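Local coordinates for protein metallophosphoesterase (Sphaerobacter thermophilus, PDB 3RQZ) that probably acts as a zinc-dependent phosphatase of the metallophosphoesterase superfamily, holding two zinc ions at its metal site, at residues A[12-16]-A[42-48]; A[22-26]-A[201-205]; A[33-37]-A[147-152]. All blocks are in the same frame, centred on the assembly; numbering follows the deposited sequence.

Contact 1 of 3, residues A[12-16]-A[42-48]. With ZN (zinc ion), chain D.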
# COMPACT_ATOMS: atom_id res chain seq x y z
N VAL A 12 -3.68 -2.55 -0.83
CA VAL A 12 -4.70 -3.53 -0.50
C VAL A 12 -5.32 -4.10 -1.79
O VAL A 12 -5.54 -5.31 -1.91
CB VAL A 12 -5.76 -2.90 0.44
CG1 VAL A 12 -6.95 -3.87 0.62
CG2 VAL A 12 -5.09 -2.53 1.80
N HIS A 13 -5.57 -3.24 -2.76
CA HIS A 13 -6.02 -3.71 -4.06
C HIS A 13 -7.21 -4.64 -3.93
O HIS A 13 -7.22 -5.74 -4.50
CB HIS A 13 -4.86 -4.34 -4.87
CG HIS A 13 -3.98 -3.31 -5.52
ND1 HIS A 13 -4.47 -2.37 -6.39
CD2 HIS A 13 -2.65 -3.07 -5.41
CE1 HIS A 13 -3.48 -1.59 -6.81
NE2 HIS A 13 -2.36 -1.99 -6.21
N ALA A 14 -8.21 -4.21 -3.16
CA ALA A 14 -9.49 -4.88 -3.13
C ALA A 14 -9.39 -6.35 -2.68
O ALA A 14 -10.27 -7.16 -2.96
CB ALA A 14 -10.16 -4.73 -4.54
N ASN A 15 -8.31 -6.68 -1.98
CA ASN A 15 -8.11 -8.03 -1.48
C ASN A 15 -8.55 -8.07 0.01
O ASN A 15 -7.75 -7.90 0.92
CB ASN A 15 -6.64 -8.46 -1.68
CG ASN A 15 -6.41 -9.96 -1.46
OD1 ASN A 15 -7.17 -10.66 -0.77
ND2 ASN A 15 -5.35 -10.46 -2.07
N LEU A 16 -9.84 -8.28 0.20
CA LEU A 16 -10.48 -8.24 1.52
C LEU A 16 -9.96 -9.36 2.41
O LEU A 16 -9.70 -9.14 3.59
CB LEU A 16 -12.02 -8.35 1.40
CG LEU A 16 -12.86 -8.37 2.70
CD1 LEU A 16 -12.63 -7.13 3.53
CD2 LEU A 16 -14.33 -8.54 2.40
N GLY A 42 -8.28 -6.63 -7.30
CA GLY A 42 -8.97 -7.59 -6.44
C GLY A 42 -10.50 -7.56 -6.52
O GLY A 42 -11.08 -6.66 -7.12
N PRO A 43 -11.16 -8.57 -5.92
CA PRO A 43 -12.61 -8.79 -6.03
C PRO A 43 -13.50 -8.02 -5.07
O PRO A 43 -14.73 -8.10 -5.19
CB PRO A 43 -12.74 -10.30 -5.73
CG PRO A 43 -11.66 -10.53 -4.71
CD PRO A 43 -10.51 -9.61 -5.09
N ARG A 44 -12.92 -7.28 -4.13
CA ARG A 44 -13.75 -6.66 -3.09
C ARG A 44 -13.44 -5.18 -2.90
O ARG A 44 -13.10 -4.75 -1.79
CB ARG A 44 -13.64 -7.42 -1.74
CG ARG A 44 -14.24 -8.86 -1.72
CD ARG A 44 -15.77 -8.87 -1.88
NE ARG A 44 -16.36 -10.22 -1.90
CZ ARG A 44 -16.63 -10.92 -2.99
NH1 ARG A 44 -16.34 -10.43 -4.19
NH2 ARG A 44 -17.18 -12.14 -2.89
N PRO A 45 -13.54 -4.38 -3.98
CA PRO A 45 -13.20 -2.95 -3.81
C PRO A 45 -14.10 -2.18 -2.84
O PRO A 45 -13.57 -1.36 -2.06
CB PRO A 45 -13.27 -2.37 -5.24
CG PRO A 45 -14.16 -3.38 -5.99
CD PRO A 45 -13.85 -4.71 -5.38
N ARG A 46 -15.41 -2.43 -2.84
CA ARG A 46 -16.29 -1.67 -1.94
C ARG A 46 -15.93 -1.94 -0.49
O ARG A 46 -15.80 -1.01 0.31
CB ARG A 46 -17.76 -2.02 -2.17
CG ARG A 46 -18.29 -1.48 -3.48
CD ARG A 46 -19.84 -1.60 -3.54
NE ARG A 46 -20.23 -3.01 -3.51
CZ ARG A 46 -20.36 -3.78 -4.59
NH1 ARG A 46 -20.18 -3.28 -5.81
NH2 ARG A 46 -20.70 -5.07 -4.46
N GLU A 47 -15.80 -3.22 -0.17
CA GLU A 47 -15.57 -3.64 1.22
C GLU A 47 -14.21 -3.09 1.72
O GLU A 47 -14.09 -2.69 2.90
CB GLU A 47 -15.63 -5.18 1.31
CG GLU A 47 -17.01 -5.80 1.04
CD GLU A 47 -17.32 -6.03 -0.45
OE1 GLU A 47 -16.53 -5.66 -1.36
OE2 GLU A 47 -18.40 -6.57 -0.73
N CYS A 48 -13.20 -3.05 0.85
CA CYS A 48 -11.90 -2.55 1.25
C CYS A 48 -11.94 -1.04 1.47
O CYS A 48 -11.36 -0.55 2.44
CB CYS A 48 -10.76 -2.98 0.31
SG CYS A 48 -10.42 -4.76 0.37
ZN ZN D . -0.53 -0.73 -6.22
O HOH W 1 -0.23 -0.95 -8.64

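Contact 2 of 3, residues A[22-26]-A[201-205]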
# COMPACT_ATOMS: atom_id res chain seq x y z
N VAL A 22 -4.40 -9.44 7.64
CA VAL A 22 -3.47 -8.46 8.20
C VAL A 22 -3.99 -7.83 9.51
O VAL A 22 -3.25 -7.75 10.52
CB VAL A 22 -3.08 -7.35 7.17
CG1 VAL A 22 -2.48 -6.14 7.86
CG2 VAL A 22 -2.13 -7.90 6.14
N LEU A 23 -5.26 -7.39 9.49
CA LEU A 23 -5.87 -6.77 10.67
C LEU A 23 -5.84 -7.70 11.89
O LEU A 23 -5.53 -7.24 12.99
CB LEU A 23 -7.30 -6.30 10.35
CG LEU A 23 -7.32 -5.13 9.37
CD1 LEU A 23 -8.73 -4.76 8.91
CD2 LEU A 23 -6.62 -3.90 9.91
N SER A 24 -6.13 -9.00 11.71
CA SER A 24 -6.06 -9.94 12.83
C SER A 24 -4.59 -10.15 13.21
O SER A 24 -4.30 -10.23 14.40
CB SER A 24 -6.72 -11.32 12.58
OG SER A 24 -7.65 -11.33 11.51
N ASP A 25 -3.69 -10.23 12.24
CA ASP A 25 -2.27 -10.48 12.54
C ASP A 25 -1.60 -9.33 13.31
O ASP A 25 -0.78 -9.57 14.19
CB ASP A 25 -1.46 -10.77 11.25
CG ASP A 25 -0.17 -11.53 11.53
OD1 ASP A 25 -0.26 -12.65 12.10
OD2 ASP A 25 0.93 -11.01 11.21
N ALA A 26 -1.97 -8.09 12.99
CA ALA A 26 -1.31 -6.89 13.54
C ALA A 26 -1.43 -6.73 15.06
O ALA A 26 -0.60 -6.05 15.67
CB ALA A 26 -1.84 -5.66 12.88
N ALA A 201 0.80 -11.61 2.40
CA ALA A 201 0.51 -10.21 2.64
C ALA A 201 1.64 -9.56 3.44
O ALA A 201 2.33 -10.21 4.26
CB ALA A 201 -0.80 -10.07 3.39
N SER A 202 1.86 -8.29 3.16
CA SER A 202 2.97 -7.55 3.76
C SER A 202 2.45 -6.29 4.45
O SER A 202 1.54 -5.60 3.95
CB SER A 202 3.99 -7.17 2.67
OG SER A 202 5.14 -6.56 3.24
N TYR A 203 3.02 -5.99 5.62
CA TYR A 203 2.70 -4.74 6.29
C TYR A 203 3.84 -4.38 7.23
O TYR A 203 4.76 -5.21 7.41
CB TYR A 203 1.39 -4.86 7.08
CG TYR A 203 1.41 -5.83 8.26
CD1 TYR A 203 1.13 -7.19 8.07
CD2 TYR A 203 1.65 -5.38 9.57
CE1 TYR A 203 1.08 -8.09 9.16
CE2 TYR A 203 1.63 -6.26 10.66
CZ TYR A 203 1.34 -7.60 10.45
OH TYR A 203 1.30 -8.45 11.52
N ALA A 204 3.81 -3.16 7.79
CA ALA A 204 4.75 -2.79 8.84
C ALA A 204 4.06 -2.30 10.09
O ALA A 204 2.88 -1.87 10.06
CB ALA A 204 5.79 -1.74 8.33
N ILE A 205 4.79 -2.40 11.20
CA ILE A 205 4.38 -1.81 12.47
C ILE A 205 5.39 -0.76 12.87
O ILE A 205 6.60 -1.05 13.01
CB ILE A 205 4.31 -2.87 13.59
CG1 ILE A 205 3.26 -3.94 13.27
CG2 ILE A 205 4.02 -2.20 14.93
CD1 ILE A 205 1.81 -3.42 13.31

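Contact 3 of 3, residues A[33-37]-A[147-152]. With ZN (zinc ion), chain D.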
# COMPACT_ATOMS: atom_id res chain seq x y z
N TRP A 33 -2.51 3.40 9.10
CA TRP A 33 -2.25 4.33 8.00
C TRP A 33 -2.30 3.62 6.65
O TRP A 33 -1.66 2.59 6.49
CB TRP A 33 -0.86 4.97 8.09
CG TRP A 33 -0.54 5.75 9.31
CD1 TRP A 33 -1.39 6.18 10.30
CD2 TRP A 33 0.75 6.25 9.65
NE1 TRP A 33 -0.69 6.89 11.25
CE2 TRP A 33 0.62 6.97 10.87
CE3 TRP A 33 2.01 6.16 9.05
CZ2 TRP A 33 1.72 7.57 11.51
CZ3 TRP A 33 3.11 6.79 9.69
CH2 TRP A 33 2.95 7.47 10.90
N SER A 34 -3.05 4.18 5.70
CA SER A 34 -3.16 3.60 4.36
C SER A 34 -2.38 4.44 3.35
O SER A 34 -2.56 5.67 3.26
CB SER A 34 -4.63 3.47 3.94
OG SER A 34 -4.76 3.16 2.54
N LEU A 35 -1.53 3.78 2.58
CA LEU A 35 -0.78 4.45 1.55
C LEU A 35 -1.41 4.34 0.16
O LEU A 35 -0.77 4.60 -0.85
CB LEU A 35 0.68 3.92 1.55
CG LEU A 35 1.63 4.51 2.57
CD1 LEU A 35 1.06 4.52 4.00
CD2 LEU A 35 3.05 3.79 2.54
N GLY A 36 -2.69 3.98 0.10
CA GLY A 36 -3.40 4.07 -1.18
C GLY A 36 -3.41 2.78 -1.96
O GLY A 36 -2.87 1.75 -1.50
N ASP A 37 -4.02 2.84 -3.16
CA ASP A 37 -4.36 1.64 -3.92
C ASP A 37 -5.18 0.64 -3.08
O ASP A 37 -4.85 -0.54 -2.97
CB ASP A 37 -3.11 0.97 -4.53
CG ASP A 37 -2.68 1.62 -5.83
OD1 ASP A 37 -3.29 2.62 -6.28
OD2 ASP A 37 -1.70 1.15 -6.42
N PHE A 147 7.26 7.47 4.18
CA PHE A 147 6.63 6.18 3.92
C PHE A 147 6.04 6.19 2.54
O PHE A 147 5.31 7.13 2.17
CB PHE A 147 5.55 5.86 4.97
CG PHE A 147 6.11 5.64 6.35
CD1 PHE A 147 6.67 4.40 6.69
CD2 PHE A 147 6.17 6.69 7.27
CE1 PHE A 147 7.21 4.19 7.97
CE2 PHE A 147 6.70 6.49 8.55
CZ PHE A 147 7.23 5.25 8.91
N VAL A 148 6.34 5.14 1.79
CA VAL A 148 5.89 5.01 0.40
C VAL A 148 5.37 3.59 0.12
O VAL A 148 5.71 2.67 0.86
CB VAL A 148 7.04 5.35 -0.60
CG1 VAL A 148 7.65 6.72 -0.33
CG2 VAL A 148 8.16 4.27 -0.58
N GLY A 149 4.56 3.43 -0.93
CA GLY A 149 4.09 2.10 -1.37
C GLY A 149 4.40 1.88 -2.85
O GLY A 149 5.55 2.12 -3.29
N HIS A 150 3.39 1.39 -3.58
CA HIS A 150 3.35 1.41 -5.07
C HIS A 150 4.19 0.29 -5.73
O HIS A 150 3.78 -0.27 -6.75
CB HIS A 150 3.78 2.83 -5.55
CG HIS A 150 3.47 3.15 -6.98
ND1 HIS A 150 2.42 2.61 -7.69
CD2 HIS A 150 4.08 4.03 -7.82
CE1 HIS A 150 2.41 3.13 -8.91
NE2 HIS A 150 3.39 4.00 -9.01
N THR A 151 5.32 -0.06 -5.16
CA THR A 151 6.11 -1.14 -5.76
C THR A 151 5.59 -2.52 -5.38
O THR A 151 5.85 -3.50 -6.08
CB THR A 151 7.57 -1.06 -5.28
OG1 THR A 151 7.57 -1.18 -3.85
CG2 THR A 151 8.21 0.28 -5.66
N HIS A 152 4.87 -2.62 -4.26
CA HIS A 152 4.35 -3.90 -3.72
C HIS A 152 5.48 -4.77 -3.17
O HIS A 152 5.39 -6.04 -3.10
CB HIS A 152 3.53 -4.69 -4.75
CG HIS A 152 2.35 -3.97 -5.29
ND1 HIS A 152 1.36 -4.60 -6.01
CD2 HIS A 152 1.99 -2.66 -5.24
CE1 HIS A 152 0.45 -3.72 -6.39
NE2 HIS A 152 0.81 -2.54 -5.94
ZN ZN D . -0.53 -0.73 -6.22
O HOH W 1 -0.23 -0.95 -8.64

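Contact 1 of 3, residues A[12-16]-A[42-48]
The carbonyl of Ala14 meets Arg44 in its own plane: Arg44 N donates to Ala14 O at 2.9 Å, on a lone pair. Pro43 CD also packs against this oxygen. The guanidinium of Arg44 folds back, and its NH1 donates to Pro43 O at 3.0 Å. That acceptor lies in the guanidinium plane, but NH1 stands above the plane of the Pro43 carbonyl. The His13 ring carries zinc on NE2, at 2.2 Å. Its ND1 bonds to Val39 O, and the ring of His65 meets it edge-to-face. Gly42 CA sits close to His13 O, where a CB would clash with that oxygen. Ala14 CB packs on Pro45 CD at 3.8 Å. Cys48 SG lies against the turn of Val12 to Asn15. It touches Leu16 N at 3.6 Å, and Val12 CG1 also at 3.6 Å. Val12 reaches it because CG1 stands anti to the backbone N (chi1 172°). At the outer side Leu16 CB leans on Arg44 CB at 3.7 Å, and Leu16 CD2 touches Glu47 CB, the two side chains crossing at about a right angle. With an alanine in place of Arg44, Pro43 O would probably lose its NH1 mate, and Leu16 the CG that packs on its CB and CD2. Asp11, Val12 and His13 form the DxH metal motif of the metallophosphoesterases; the type I' turn from Val12 to Asn15 carries the chain on into helix 16-26. This loop follows strand 6-9. It packs on the first turn of helix 45-55, while Pro43 rests on helix 222-232 and Pro45 on helix 85-92.

Contact 2 of 3, residues A[22-26]-A[201-205]
Val22, Asp25 and Ala26 pack on Ala201, Tyr203 and Ile205 in a helix-on-sheet contact of the calcineurin-like phosphoesterase fold. Helix 16-26 is the crossover helix of a beta-alpha-beta unit, between the parallel strands 6-9 and 31-34. Strand 201-207 runs antiparallel to strand 6-9 and borders it in the same sheet. The local axes of helix and strand lie 10.0 Å apart and run in roughly the same direction, at 41°. The contact is buried and largely apolar. Val22 uses both of its methyls. CG2 meets Ala201 CB at 3.7 Å. CG1 lies over one face of the Tyr203 ring, 4.2 Å from its centroid, in a CH-pi contact. Tyr203 CG sits between the backbone N and the carbonyl carbon (chi1 66°), which sets the ring across from Val22 and brings OH to Asp25. Ala26 CB approaches Tyr203 CE2 at 4.2 Å and Ile205 CD1 at 4.3 Å. Leu7 of strand 6-9 also touches Ala26 and Tyr203, and His216 of strand 212-218 meets the tyrosine ring. The one hydrogen bond between the two segments lies at the border of the contact, where the carboxylate of Asp25 stands nearly perpendicular to the ring and at its edge. Tyr203 OH donates to Asp25 OD2 at 2.6 Å, meeting it on the anti side and 34° out of the carboxylate plane.

Contact 3 of 3, residues A[33-37]-A[147-152]
Asp37 OD2 and His152 NE2 grip the same zinc from the two segments, at 2.2 Å from Asp37 OD2 and 2.3 Å from His152 NE2. A water binds the metal as well, 2.5 Å from it. Asp11 and His13 complete this site. Asp37 OD2 lies at the edge of the His152 ring, near its plane; OD2 and His152 NE2 are 4.5 Å apart, with the zinc bound to both. Asp37 CG stands anti to the carbonyl carbon (chi1 -82°), and this turns the carboxylate to the zinc. Its other oxygen, OD1, accepts a bond from His65 N, which, with the metal bond of OD2, probably limits the carboxylate's rotation. Asp37 is also a ligand of the second zinc, together with His150. The NE2 of His150 is bonded to Trp125 O, and its ring stacks on Tyr127.

No hydrogen bond joins the two segments. Away from the metals the contact is apolar. Leu35 reaches across with CD2, which touches Val148 O at 3.3 Å and Phe147 CB at 4.1 Å. Farther along, Trp33 turns the edge of its six-membered ring toward the face of Phe147. This is an offset edge-to-face pair with centroids 5.7 Å apart and planes at 75°. Its closest atoms are Trp33 CZ3 and Phe147 CE2, at 3.8 Å. Ile8 of strand 6-9 touches Trp33, Leu35 and Phe147.

Gly36-Asp37 and Gly149 to His152 match the GD and GHxH motifs of the metallophosphoesterases. They sit on loops that follow strands 31-34 and 145-147, one from each sheet. An aspartate shared by two zincs, with a water on one of them, is consistent with two-metal hydrolysis of a phosphate ester.

How the contacts relate
From the N terminus, the loop after strand 6-9 gives 12-16. Contact 1 joins it to 42-48 and closes a short loop that takes in helix 16-26 and strand 31-34. Contact 2 starts on helix 16-26 and closes a far longer loop at strand 201-207. Contact 3 joins 33-37 to 147-152 and is nested inside that loop. Contact 1 crosses both of the others along the chain. Contacts 1 and 3 touch: His13 N lies 2.8 Å from Asp37 O, and both contacts share one zinc and its water. Contact 2 touches neither. It ties the crossover helix to the six-stranded sheet, whereas contact 3 links that sheet to the five-stranded one.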